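Local atomic coordinates of heme peroxidase (Bacteroides thetaiotaomicron, PDB entry 2GVK), a protein that probably uses a bound heme to reduce hydrogen peroxide while oxidising dyes and related substrates, as other dye-decolorizing peroxidases do. Residues Q15-K20 / H171-G176; D44-F49 / D310-L315; S66-F71 / I264-T269; F156-E161 / R246-F251; Y187-K192 / R275-M280. All coordinates share one frame; numbering follows the deposited sequence. Where two conformers were deposited one is given.

Interaction 1 (Q15-K20 / H171-G176). With EDO (1,2-ethanediol), chain K.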
# COMPACT_ATOMS: atom_id res chain seq x y z
N GLN A 15 -19.40 19.09 -9.50
CA GLN A 15 -18.87 17.80 -9.83
C GLN A 15 -17.34 17.86 -9.64
O GLN A 15 -16.79 18.92 -9.37
CB GLN A 15 -19.24 17.41 -11.27
CG GLN A 15 -20.74 17.11 -11.48
CD GLN A 15 -21.02 16.54 -12.84
OE1 GLN A 15 -20.42 15.55 -13.23
NE2 GLN A 15 -22.01 17.10 -13.54
N ASP A 16 -16.66 16.72 -9.88
CA ASP A 16 -15.24 16.61 -9.63
C ASP A 16 -14.44 17.24 -10.77
O ASP A 16 -13.72 16.55 -11.49
CB ASP A 16 -14.86 15.13 -9.46
CG ASP A 16 -13.47 14.93 -8.87
OD1 ASP A 16 -13.01 15.81 -8.11
OD2 ASP A 16 -12.87 13.88 -9.13
N VAL A 17 -14.50 18.55 -10.86
CA VAL A 17 -13.88 19.26 -11.95
C VAL A 17 -12.51 19.80 -11.59
O VAL A 17 -11.81 20.35 -12.44
CB VAL A 17 -14.79 20.42 -12.40
CG1 VAL A 17 -16.12 19.88 -12.89
CG2 VAL A 17 -14.98 21.41 -11.28
N ALA A 18 -12.12 19.65 -10.34
CA ALA A 18 -10.83 20.07 -9.91
C ALA A 18 -10.08 18.90 -9.37
O ALA A 18 -9.15 19.05 -8.62
CB ALA A 18 -10.94 21.13 -8.87
N GLY A 19 -10.52 17.70 -9.74
CA GLY A 19 -9.86 16.49 -9.34
C GLY A 19 -8.47 16.34 -9.97
O GLY A 19 -8.16 16.96 -11.01
N LYS A 20 -7.63 15.55 -9.32
CA LYS A 20 -6.38 15.17 -9.89
C LYS A 20 -6.63 14.19 -10.97
O LYS A 20 -7.74 13.64 -11.08
CB LYS A 20 -5.48 14.52 -8.83
N HIS A 171 -11.71 27.65 -7.69
CA HIS A 171 -11.89 29.00 -8.08
C HIS A 171 -11.75 29.17 -9.60
O HIS A 171 -12.40 30.03 -10.19
CB HIS A 171 -10.87 29.90 -7.36
CG HIS A 171 -10.83 31.29 -7.88
ND1 HIS A 171 -11.86 32.20 -7.66
CD2 HIS A 171 -9.90 31.95 -8.62
CE1 HIS A 171 -11.55 33.35 -8.24
NE2 HIS A 171 -10.38 33.22 -8.83
N PHE A 172 -10.91 28.35 -10.20
CA PHE A 172 -10.62 28.46 -11.63
C PHE A 172 -11.42 27.51 -12.49
O PHE A 172 -11.54 27.72 -13.69
CB PHE A 172 -9.13 28.22 -11.87
CG PHE A 172 -8.26 29.24 -11.25
CD1 PHE A 172 -8.04 30.46 -11.87
CD2 PHE A 172 -7.73 29.04 -9.98
CE1 PHE A 172 -7.28 31.42 -11.28
CE2 PHE A 172 -6.98 30.01 -9.37
CZ PHE A 172 -6.73 31.18 -10.02
N ALA A 173 -12.00 26.50 -11.88
CA ALA A 173 -12.74 25.48 -12.62
C ALA A 173 -14.25 25.65 -12.54
O ALA A 173 -14.97 25.08 -13.37
CB ALA A 173 -12.34 24.08 -12.11
N VAL A 174 -14.72 26.38 -11.54
CA VAL A 174 -16.15 26.40 -11.23
C VAL A 174 -16.79 27.79 -11.45
O VAL A 174 -16.30 28.79 -10.99
CB VAL A 174 -16.41 25.94 -9.76
CG1 VAL A 174 -17.90 25.93 -9.45
CG2 VAL A 174 -15.82 24.55 -9.52
N ILE A 175 -17.91 27.80 -12.17
CA ILE A 175 -18.72 29.00 -12.37
C ILE A 175 -19.18 29.56 -11.03
O ILE A 175 -19.68 28.82 -10.16
CB ILE A 175 -19.96 28.68 -13.22
CG1 ILE A 175 -19.54 28.20 -14.62
CG2 ILE A 175 -20.88 29.91 -13.34
CD1 ILE A 175 -20.69 27.59 -15.43
N GLY A 176 -19.03 30.88 -10.88
CA GLY A 176 -19.48 31.57 -9.68
C GLY A 176 -20.68 32.48 -9.91
O GLY A 176 -21.50 32.27 -10.82
C1 EDO K . -10.55 33.16 -13.44
O1 EDO K . -11.54 33.92 -14.18
C2 EDO K . -11.04 32.91 -12.02
O2 EDO K . -12.13 31.98 -12.03

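Interaction 2 (D44-F49 / D310-L315)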
# COMPACT_ATOMS: atom_id res chain seq x y z
N ASP A 44 -32.76 9.75 -16.62
CA ASP A 44 -32.54 8.64 -15.63
C ASP A 44 -31.11 8.65 -15.16
O ASP A 44 -30.83 8.49 -13.98
CB ASP A 44 -32.85 7.27 -16.24
CG ASP A 44 -32.56 6.10 -15.25
OD1 ASP A 44 -33.30 5.98 -14.23
OD2 ASP A 44 -31.59 5.32 -15.48
N VAL A 45 -30.18 8.83 -16.08
CA VAL A 45 -28.77 8.90 -15.70
C VAL A 45 -28.51 10.16 -14.84
O VAL A 45 -27.86 10.09 -13.81
CB VAL A 45 -27.83 8.89 -16.94
CG1 VAL A 45 -26.40 9.17 -16.52
CG2 VAL A 45 -27.91 7.57 -17.65
N CYS A 46 -29.06 11.31 -15.26
CA CYS A 46 -28.93 12.55 -14.47
C CYS A 46 -29.42 12.33 -13.03
O CYS A 46 -28.75 12.73 -12.07
CB CYS A 46 -29.72 13.70 -15.09
SG CYS A 46 -29.14 14.27 -16.67
N ALA A 47 -30.60 11.72 -12.91
CA ALA A 47 -31.22 11.51 -11.62
C ALA A 47 -30.41 10.58 -10.72
O ALA A 47 -30.41 10.74 -9.49
CB ALA A 47 -32.61 10.95 -11.81
N ASN A 48 -29.72 9.62 -11.33
CA ASN A 48 -29.05 8.57 -10.58
C ASN A 48 -27.53 8.70 -10.55
O ASN A 48 -26.84 7.84 -9.96
CB ASN A 48 -29.46 7.23 -11.16
CG ASN A 48 -30.88 6.89 -10.85
OD1 ASN A 48 -31.25 6.78 -9.67
ND2 ASN A 48 -31.70 6.79 -11.87
N PHE A 49 -27.02 9.78 -11.11
CA PHE A 49 -25.56 9.95 -11.29
C PHE A 49 -24.80 9.99 -9.98
O PHE A 49 -23.84 9.25 -9.79
CB PHE A 49 -25.27 11.20 -12.10
CG PHE A 49 -23.85 11.30 -12.60
CD1 PHE A 49 -23.37 10.43 -13.57
CD2 PHE A 49 -23.00 12.26 -12.12
CE1 PHE A 49 -22.07 10.54 -14.05
CE2 PHE A 49 -21.72 12.38 -12.60
CZ PHE A 49 -21.26 11.50 -13.55
N ASP A 310 -26.48 19.65 -7.79
CA ASP A 310 -27.84 20.15 -7.51
C ASP A 310 -28.63 20.27 -8.80
O ASP A 310 -29.76 19.82 -8.89
CB ASP A 310 -27.79 21.51 -6.81
CG ASP A 310 -27.53 21.40 -5.34
OD1 ASP A 310 -27.77 20.30 -4.77
OD2 ASP A 310 -27.15 22.43 -4.71
N LEU A 311 -28.05 20.93 -9.78
CA LEU A 311 -28.71 21.13 -11.04
C LEU A 311 -28.92 19.81 -11.78
O LEU A 311 -29.98 19.57 -12.34
CB LEU A 311 -27.91 22.12 -11.91
CG LEU A 311 -28.45 22.37 -13.32
CD1 LEU A 311 -29.95 22.70 -13.30
CD2 LEU A 311 -27.69 23.47 -13.96
N LEU A 312 -27.90 18.97 -11.77
CA LEU A 312 -27.99 17.63 -12.37
C LEU A 312 -29.22 16.86 -11.84
O LEU A 312 -29.96 16.26 -12.60
CB LEU A 312 -26.72 16.86 -12.10
CG LEU A 312 -26.51 15.64 -12.95
CD1 LEU A 312 -26.46 16.00 -14.44
CD2 LEU A 312 -25.23 14.96 -12.54
N GLY A 313 -29.44 16.92 -10.54
CA GLY A 313 -30.60 16.30 -9.93
C GLY A 313 -31.90 16.86 -10.47
O GLY A 313 -32.87 16.12 -10.72
N GLU A 314 -31.96 18.19 -10.62
CA GLU A 314 -33.15 18.84 -11.16
C GLU A 314 -33.39 18.42 -12.58
O GLU A 314 -34.51 18.25 -12.99
CB GLU A 314 -33.00 20.35 -11.12
CG GLU A 314 -33.05 20.94 -9.77
CD GLU A 314 -32.96 22.46 -9.81
OE1 GLU A 314 -32.97 23.03 -10.94
OE2 GLU A 314 -32.91 23.09 -8.72
N LEU A 315 -32.31 18.31 -13.35
CA LEU A 315 -32.41 17.87 -14.73
C LEU A 315 -33.05 16.48 -14.83
O LEU A 315 -33.79 16.20 -15.79
CB LEU A 315 -31.02 17.85 -15.39
CG LEU A 315 -30.30 19.20 -15.48
CD1 LEU A 315 -28.90 18.98 -16.09
CD2 LEU A 315 -31.09 20.22 -16.28

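Interaction 3 (S66-F71 / I264-T269). With EDO (1,2-ethanediol), chain K.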
# COMPACT_ATOMS: atom_id res chain seq x y z
N SER A 66 -13.99 8.59 -9.63
CA SER A 66 -14.65 9.81 -10.00
C SER A 66 -15.24 9.70 -11.42
O SER A 66 -14.68 9.02 -12.27
CB SER A 66 -13.65 10.94 -9.95
OG SER A 66 -14.24 12.15 -10.30
N CYS A 67 -16.37 10.37 -11.64
CA CYS A 67 -16.94 10.54 -12.96
C CYS A 67 -17.56 11.92 -13.04
O CYS A 67 -18.18 12.38 -12.09
CB CYS A 67 -17.99 9.48 -13.28
SG CYS A 67 -18.52 9.48 -15.02
N THR A 68 -17.35 12.58 -14.16
CA THR A 68 -18.06 13.82 -14.46
C THR A 68 -18.89 13.62 -15.72
O THR A 68 -18.53 12.80 -16.60
CB THR A 68 -17.12 14.99 -14.65
OG1 THR A 68 -16.31 14.76 -15.79
CG2 THR A 68 -16.25 15.17 -13.47
N MSE A 69 -20.01 14.34 -15.79
CA MSE A 69 -20.96 14.26 -16.88
C MSE A 69 -21.22 15.66 -17.40
O MSE A 69 -21.57 16.56 -16.64
CB MSE A 69 -22.26 13.67 -16.37
CG MSE A 69 -23.35 13.53 -17.41
SE MSE A 69 -24.99 12.82 -16.63
CE MSE A 69 -25.99 12.58 -18.28
N GLY A 70 -21.08 15.83 -18.71
CA GLY A 70 -21.29 17.12 -19.34
C GLY A 70 -22.17 17.03 -20.56
O GLY A 70 -22.30 15.96 -21.18
N PHE A 71 -22.71 18.18 -20.95
CA PHE A 71 -23.64 18.29 -22.08
C PHE A 71 -23.15 19.26 -23.14
O PHE A 71 -22.75 20.38 -22.81
CB PHE A 71 -25.03 18.76 -21.59
CG PHE A 71 -25.60 17.91 -20.51
CD1 PHE A 71 -25.22 18.10 -19.20
CD2 PHE A 71 -26.45 16.87 -20.80
CE1 PHE A 71 -25.69 17.26 -18.19
CE2 PHE A 71 -26.95 16.04 -19.77
CZ PHE A 71 -26.57 16.24 -18.49
N ILE A 264 -8.12 17.57 -21.71
CA ILE A 264 -9.37 17.93 -21.11
C ILE A 264 -9.11 19.08 -20.12
O ILE A 264 -8.21 19.01 -19.29
CB ILE A 264 -10.05 16.71 -20.42
CG1 ILE A 264 -11.38 17.09 -19.82
CG2 ILE A 264 -9.12 16.10 -19.35
CD1 ILE A 264 -12.26 15.94 -19.54
N GLY A 265 -9.86 20.16 -20.28
CA GLY A 265 -9.68 21.36 -19.49
C GLY A 265 -10.99 21.86 -18.93
O GLY A 265 -11.94 22.10 -19.69
N TYR A 266 -11.06 21.92 -17.61
CA TYR A 266 -12.22 22.44 -16.89
C TYR A 266 -12.00 23.91 -16.52
O TYR A 266 -10.93 24.29 -15.97
CB TYR A 266 -12.45 21.64 -15.61
CG TYR A 266 -12.87 20.21 -15.81
CD1 TYR A 266 -14.21 19.87 -15.90
CD2 TYR A 266 -11.94 19.19 -15.84
CE1 TYR A 266 -14.62 18.56 -16.06
CE2 TYR A 266 -12.34 17.84 -16.01
CZ TYR A 266 -13.68 17.54 -16.09
OH TYR A 266 -14.11 16.22 -16.23
N ALA A 267 -13.02 24.74 -16.77
CA ALA A 267 -12.89 26.20 -16.56
C ALA A 267 -14.14 26.82 -16.02
O ALA A 267 -15.26 26.50 -16.47
CB ALA A 267 -12.52 26.87 -17.84
N SER A 268 -13.96 27.79 -15.13
CA SER A 268 -15.04 28.63 -14.63
C SER A 268 -15.64 29.49 -15.78
O SER A 268 -16.79 29.92 -15.72
CB SER A 268 -14.53 29.56 -13.52
OG SER A 268 -13.53 30.45 -14.00
N THR A 269 -14.80 29.81 -16.76
CA THR A 269 -15.22 30.54 -17.94
C THR A 269 -14.52 30.00 -19.18
O THR A 269 -13.29 29.94 -19.24
CB THR A 269 -14.95 32.10 -17.80
OG1 THR A 269 -15.23 32.76 -19.05
CG2 THR A 269 -13.52 32.39 -17.39
C1 EDO K . -10.55 33.16 -13.44
O1 EDO K . -11.54 33.92 -14.18
C2 EDO K . -11.04 32.91 -12.02
O2 EDO K . -12.13 31.98 -12.03

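Interaction 4 (F156-E161 / R246-F251). With EDO (1,2-ethanediol), chain H.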
# COMPACT_ATOMS: atom_id res chain seq x y z
N PHE A 156 7.43 14.51 -20.83
CA PHE A 156 7.56 15.64 -19.94
C PHE A 156 6.42 15.60 -18.96
O PHE A 156 5.31 15.33 -19.32
CB PHE A 156 7.49 16.95 -20.72
CG PHE A 156 8.77 17.35 -21.36
CD1 PHE A 156 9.23 16.70 -22.51
CD2 PHE A 156 9.51 18.40 -20.85
CE1 PHE A 156 10.40 17.09 -23.11
CE2 PHE A 156 10.68 18.79 -21.47
CZ PHE A 156 11.14 18.11 -22.58
N VAL A 157 6.71 15.91 -17.71
CA VAL A 157 5.67 16.02 -16.71
C VAL A 157 4.69 17.08 -17.12
O VAL A 157 5.08 18.15 -17.61
CB VAL A 157 6.27 16.37 -15.32
CG1 VAL A 157 5.16 16.80 -14.33
CG2 VAL A 157 7.08 15.18 -14.79
N ASP A 158 3.42 16.80 -16.97
CA ASP A 158 2.38 17.74 -17.28
C ASP A 158 1.48 17.99 -16.07
O ASP A 158 1.31 17.09 -15.22
CB ASP A 158 1.54 17.23 -18.43
CG ASP A 158 0.53 18.23 -18.90
OD1 ASP A 158 0.94 19.31 -19.38
OD2 ASP A 158 -0.68 17.95 -18.78
N GLY A 159 0.93 19.19 -15.97
CA GLY A 159 -0.03 19.51 -14.93
C GLY A 159 0.51 20.34 -13.78
O GLY A 159 -0.24 20.74 -12.92
N THR A 160 1.83 20.60 -13.75
CA THR A 160 2.43 21.34 -12.62
C THR A 160 1.87 22.78 -12.51
O THR A 160 1.73 23.32 -11.41
CB THR A 160 3.95 21.38 -12.73
OG1 THR A 160 4.47 20.06 -12.53
CG2 THR A 160 4.56 22.32 -11.69
N GLU A 161 1.44 23.33 -13.65
CA GLU A 161 0.89 24.67 -13.74
C GLU A 161 -0.57 24.77 -13.24
O GLU A 161 -1.12 25.86 -13.07
CB GLU A 161 0.98 25.16 -15.19
CG GLU A 161 -0.20 24.67 -16.13
CD GLU A 161 -0.22 23.14 -16.44
OE1 GLU A 161 0.80 22.44 -16.22
OE2 GLU A 161 -1.26 22.67 -16.95
N ARG A 246 -6.37 21.39 -16.06
CA ARG A 246 -6.14 20.62 -17.27
C ARG A 246 -5.65 19.22 -16.94
O ARG A 246 -4.85 19.03 -16.03
CB ARG A 246 -5.14 21.33 -18.18
CG ARG A 246 -5.56 22.73 -18.60
CD ARG A 246 -4.63 23.38 -19.61
NE ARG A 246 -3.63 24.23 -18.97
CZ ARG A 246 -2.48 24.58 -19.53
NH1 ARG A 246 -2.18 24.15 -20.75
NH2 ARG A 246 -1.63 25.35 -18.88
N ALA A 247 -6.09 18.24 -17.73
CA ALA A 247 -5.26 17.06 -18.01
C ALA A 247 -4.75 17.00 -19.45
O ALA A 247 -5.34 17.58 -20.36
CB ALA A 247 -6.01 15.78 -17.66
N ASN A 248 -3.63 16.31 -19.64
CA ASN A 248 -3.21 15.82 -20.94
C ASN A 248 -2.89 14.33 -20.89
O ASN A 248 -1.71 13.95 -20.83
CB ASN A 248 -2.00 16.60 -21.43
CG ASN A 248 -2.35 18.02 -21.87
OD1 ASN A 248 -2.68 18.25 -23.03
ND2 ASN A 248 -2.27 18.95 -20.94
N MSE A 249 -3.94 13.51 -20.90
CA MSE A 249 -3.83 12.09 -20.58
C MSE A 249 -3.31 11.32 -21.77
O MSE A 249 -3.86 11.42 -22.87
CB MSE A 249 -5.19 11.52 -20.17
CG MSE A 249 -5.75 12.11 -18.89
SE MSE A 249 -4.40 12.15 -17.48
CE MSE A 249 -4.45 10.32 -16.97
N PRO A 250 -2.27 10.54 -21.56
CA PRO A 250 -1.74 9.69 -22.60
C PRO A 250 -2.75 8.62 -23.07
O PRO A 250 -3.49 8.07 -22.27
CB PRO A 250 -0.55 8.99 -21.91
CG PRO A 250 -0.18 9.84 -20.81
CD PRO A 250 -1.40 10.54 -20.36
N PHE A 251 -2.75 8.35 -24.37
CA PHE A 251 -3.39 7.16 -24.91
C PHE A 251 -2.56 6.65 -26.08
O PHE A 251 -1.81 7.43 -26.70
CB PHE A 251 -4.84 7.42 -25.32
CG PHE A 251 -4.99 8.34 -26.50
CD1 PHE A 251 -5.13 9.70 -26.31
CD2 PHE A 251 -5.09 7.84 -27.77
CE1 PHE A 251 -5.35 10.56 -27.41
CE2 PHE A 251 -5.28 8.68 -28.85
CZ PHE A 251 -5.43 10.06 -28.65
C1 EDO H . -3.60 22.76 -24.11
O1 EDO H . -4.56 22.48 -25.18
C2 EDO H . -2.76 21.51 -23.77
O2 EDO H . -2.24 21.60 -22.40
O HOH W 1 -1.76 16.12 -17.33

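Interaction 5 (Y187-K192 / R275-M280)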
# COMPACT_ATOMS: atom_id res chain seq x y z
N TYR A 187 -17.25 24.64 -17.44
CA TYR A 187 -17.09 24.46 -18.87
C TYR A 187 -15.92 23.56 -19.11
O TYR A 187 -14.78 23.90 -18.73
CB TYR A 187 -16.83 25.81 -19.57
CG TYR A 187 -17.99 26.77 -19.48
CD1 TYR A 187 -19.07 26.66 -20.32
CD2 TYR A 187 -17.97 27.83 -18.55
CE1 TYR A 187 -20.15 27.56 -20.23
CE2 TYR A 187 -19.02 28.73 -18.48
CZ TYR A 187 -20.12 28.57 -19.29
OH TYR A 187 -21.17 29.48 -19.24
N VAL A 188 -16.16 22.42 -19.76
CA VAL A 188 -15.09 21.49 -20.07
C VAL A 188 -14.89 21.35 -21.56
O VAL A 188 -15.84 21.23 -22.33
CB VAL A 188 -15.31 20.07 -19.38
CG1 VAL A 188 -16.50 19.39 -19.93
CG2 VAL A 188 -14.09 19.20 -19.54
N PHE A 189 -13.64 21.43 -21.98
CA PHE A 189 -13.29 21.33 -23.36
C PHE A 189 -12.36 20.15 -23.56
O PHE A 189 -11.45 19.95 -22.79
CB PHE A 189 -12.63 22.64 -23.84
CG PHE A 189 -12.44 22.72 -25.32
CD1 PHE A 189 -13.51 22.91 -26.14
CD2 PHE A 189 -11.16 22.65 -25.88
CE1 PHE A 189 -13.34 22.97 -27.50
CE2 PHE A 189 -10.99 22.73 -27.24
CZ PHE A 189 -12.06 22.90 -28.04
N VAL A 190 -12.65 19.32 -24.56
CA VAL A 190 -11.82 18.18 -24.86
C VAL A 190 -11.26 18.25 -26.30
O VAL A 190 -11.92 18.75 -27.23
CB VAL A 190 -12.60 16.83 -24.68
CG1 VAL A 190 -13.01 16.63 -23.22
CG2 VAL A 190 -13.79 16.77 -25.62
N GLN A 191 -10.00 17.80 -26.44
CA GLN A 191 -9.37 17.62 -27.74
C GLN A 191 -8.52 16.39 -27.73
O GLN A 191 -7.68 16.23 -26.84
CB GLN A 191 -8.43 18.78 -28.09
CG GLN A 191 -9.04 20.07 -28.25
CD GLN A 191 -7.99 21.15 -28.46
OE1 GLN A 191 -7.20 21.44 -27.56
NE2 GLN A 191 -7.97 21.74 -29.67
N LYS A 192 -8.66 15.56 -28.75
CA LYS A 192 -7.69 14.47 -29.00
C LYS A 192 -6.58 14.97 -29.90
O LYS A 192 -6.84 15.51 -31.00
CB LYS A 192 -8.36 13.29 -29.67
CG LYS A 192 -9.16 12.47 -28.78
CD LYS A 192 -9.95 11.39 -29.57
CE LYS A 192 -9.06 10.30 -30.07
NZ LYS A 192 -9.86 9.25 -30.84
N ARG A 275 -9.13 31.68 -25.17
CA ARG A 275 -7.98 32.57 -25.34
C ARG A 275 -6.68 31.77 -25.43
O ARG A 275 -5.80 32.10 -26.23
CB ARG A 275 -7.90 33.58 -24.20
CG ARG A 275 -6.64 34.45 -24.22
CD ARG A 275 -6.88 35.90 -23.84
NE ARG A 275 -7.91 36.53 -24.66
CZ ARG A 275 -8.21 37.82 -24.61
NH1 ARG A 275 -7.56 38.63 -23.78
NH2 ARG A 275 -9.16 38.32 -25.39
N MSE A 276 -6.57 30.73 -24.62
CA MSE A 276 -5.44 29.80 -24.66
C MSE A 276 -5.34 29.18 -26.06
O MSE A 276 -4.27 29.14 -26.67
CB MSE A 276 -5.63 28.71 -23.61
CG MSE A 276 -4.54 27.69 -23.55
SE MSE A 276 -5.06 26.13 -22.50
CE MSE A 276 -6.19 25.24 -23.86
N LEU A 277 -6.47 28.70 -26.58
CA LEU A 277 -6.51 28.11 -27.90
C LEU A 277 -6.13 29.12 -28.98
O LEU A 277 -5.44 28.77 -29.94
CB LEU A 277 -7.89 27.54 -28.19
CG LEU A 277 -8.29 26.32 -27.37
CD1 LEU A 277 -9.78 26.05 -27.52
CD2 LEU A 277 -7.50 25.10 -27.78
N GLU A 278 -6.60 30.36 -28.86
CA GLU A 278 -6.18 31.42 -29.81
C GLU A 278 -4.66 31.59 -29.77
O GLU A 278 -4.00 31.64 -30.82
CB GLU A 278 -6.86 32.73 -29.48
CG GLU A 278 -8.34 32.78 -29.81
CD GLU A 278 -9.01 34.08 -29.32
OE1 GLU A 278 -8.29 34.95 -28.75
OE2 GLU A 278 -10.24 34.23 -29.50
N ASN A 279 -4.09 31.68 -28.57
CA ASN A 279 -2.65 31.82 -28.41
C ASN A 279 -1.89 30.66 -29.08
O ASN A 279 -0.81 30.85 -29.62
CB ASN A 279 -2.25 31.89 -26.93
CG ASN A 279 -2.52 33.24 -26.31
OD1 ASN A 279 -3.14 34.12 -26.91
ND2 ASN A 279 -2.06 33.41 -25.08
N MSE A 280 -2.45 29.46 -28.99
CA MSE A 280 -1.79 28.27 -29.54
C MSE A 280 -1.88 28.21 -31.04
O MSE A 280 -0.85 28.01 -31.73
CB MSE A 280 -2.42 27.01 -28.96
CG MSE A 280 -2.14 26.79 -27.50
SE MSE A 280 -3.21 25.32 -26.82
CE MSE A 280 -2.40 23.83 -27.94

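Interaction 1 (Q15-K20 / H171-G176)
One methyl of V17, CG2, carries this contact: it lies 3.8 Å from CB of A173 and 3.7 Å from CG2 of V174. The backbone shares in the first of these meetings, since V17 O is also 3.8 Å from A173 CB. The side chains of V17 and V174 cross at about a right angle, so they meet methyl against methyl and do not run alongside each other. The first torsion of V17 (chi1 -61°) sets CG1 opposite its carbonyl carbon and leaves CG2 between backbone N and C, the branch that reaches the helix end. On the V174 side, chi1 of -179° places CG2 beside its backbone N, where it faces V17. Behind V17 the chain is tightened by an inverse gamma turn centred on D16, with V17 N bonded to Q15 O at 2.8 Å. Across from it, A173 belongs to the last helical turn and V174 is the first residue to leave helical geometry. On the far side of that turn, CD2 of H171 sits 3.5 Å above the centre of the F172 ring, and an ethanediol O2 donates to H171 O at 2.7 Å. In the fold, the N-terminal loop thus rests on the end of helix 169-173, while V17 also touches V306 of strand 296-306 and S186 of strand 186-195. A18 packs on P169 and Y170 of the same helix, and A173 O bonds to S186 OG.

Interaction 2 (D44-F49 / D310-L315)
The ring of F49 meets L312 obliquely, with methyl CD2 of L312 standing 3.5 Å from ring atom CD2 of F49. The same methyl lies 3.8 Å from CB of F49, so it fills the angle between ring and stem. Elsewhere the ring packs on C67 and M69 of strand 66-72 and on Q15. CG of F49 lies opposite its backbone N (chi1 -167°), which brings the ring round to the partner helix. The second branch of L312 serves another neighbour: its CD1 is 3.9 Å from SG of C46, and that sulfur is also 4.2 Å from CB of L315. Backbone comes close too, with C46 CB 3.6 Å from L312 O. These spacings fit the short helical segments, whose axes approach to 7.3 Å at an angle of 140° between their directions, C46 and L312 being the nearest CA pair. An alanine in place of L312 would probably leave both the F49 ring and the C46 sulfur without their shared packing partner and open a gap between the helices. With apolar atoms making the side-chain contacts and all four touching residues buried, the C-terminal helix is held to helix 38-59 here by close fit and exclusion of water, not by charge.

Interaction 3 (S66-F71 / I264-T269)
Polar contact comes first: the hydroxyls of T68 and Y266 are hydrogen-bonded, OG1 to OH at 2.7 Å, and either could be the donor. OG1 approaches at the edge of the tyrosine ring, near its plane, and the two side chains reach for each other from opposite directions. T68 directs OG1 to this bond from between its backbone N and carbonyl carbon (chi1 65°). Y266 OH has a second partner in H112 ND1, so this buried phenol oxygen is satisfied by two groups, which restrict where it can sit.

Van der Waals contact adds little: CB of T68 and its methyl CG2 each lie 3.6 Å from Y266 OH. The ring is packed between other residues, touching V17, S186 and V188.

Strands 66-72 and 258-267 are not neighbours in the antiparallel sheet; strands 296-306 and 186-195 lie between them. The nearest CA atoms, those of T68 and Y266, are 10.7 Å apart, so the bond joins side chains facing each other across the interior of the curved sheet, consistent with the barrel of this family. Strand 109-115, which pairs with 66-72, supplies H112, while helix 38-59 packs against the other side of strand 66-72 through F49 and V45 on M69.

Interaction 4 (F156-E161 / R246-F251)
With chi1 of -175° the carboxylate of D158 swings opposite its own backbone N, and N248 (chi1 -73°) brings its amide across to it at about a right angle. N248 ND2 donates to D158 OD2 at 2.9 Å with an N-H...O angle of 150°, on the syn side but out of the carboxylate plane. A water bridges the pair, giving to D158 OD2 at 2.6 Å and accepting from N248 N at 3.0 Å. E161 folds back at chi2, laying OE2 3.1 Å above one face of the R246 guanidinium; the salt bridge, OE2 to NH2 at 3.3 Å, is thus one of charge alone. An ethanediol O2 accepts from N248 ND2 at 3.0 Å and, weakly, from R246 NH1. D158 and E161 each have a second deposited conformer. D158 and G159 close the GXXDG signature of dye-decolorizing peroxidases; R246 and N248 match the arginine and asparagine that line the distal heme pocket with this aspartate in relatives, consistent with the same site here.

Interaction 5 (Y187-K192 / R275-M280)
The side-chain oxygen OE1 of Q191, hydrogen-bonded to the hydroxyl of Y193, lies 3.7 Å from methyl CD2 of L277. NE2 of Q191 is almost as near that methyl, at 3.9 Å, so L277 meets the end of the amide, the two side chains running antiparallel alongside each other. The other methyl, CD1, turns to F189 and stands 3.5 Å from ring atom CE2 and 3.9 Å from CZ, an oblique approach. L277 can serve both because its first torsion (chi1 -68°) sends the fork toward the strand, one prong to each residue. F189 is also held by F92, edge to face, and meets the ring of F270. A serine in place of L277 would probably take away the methyls that meet F189 CE2 and the Q191 amide and open a gap between helix 270-281 and strand 186-195. Between these two segments the contact is therefore van der Waals: methyl on ring, and methyl on an amide whose oxygen is already bonded to Y193.

Overall arrangement
The five contacts form a connected series around one curved sheet. Interactions 1 and 3 are closest, centres 8 Å apart, joined by F172 O to S268 N at 2.8 Å and by a shared ethanediol. Interaction 2 backs onto interaction 3 through F49 CZ, 3.5 Å from C67 O. Interactions 3, 4 and 5 run through neighbouring strands: I264 O takes A247 N at 2.7 Å, and G265 O takes F189 N at 2.9 Å. The probable distal heme site at interaction 4 lies about 16 Å from interaction 3 and 30 Å from interaction 2, centre to centre, the latter on the opposite side of the chain's centre. No heme was modelled, so that assignment rests on the family motif.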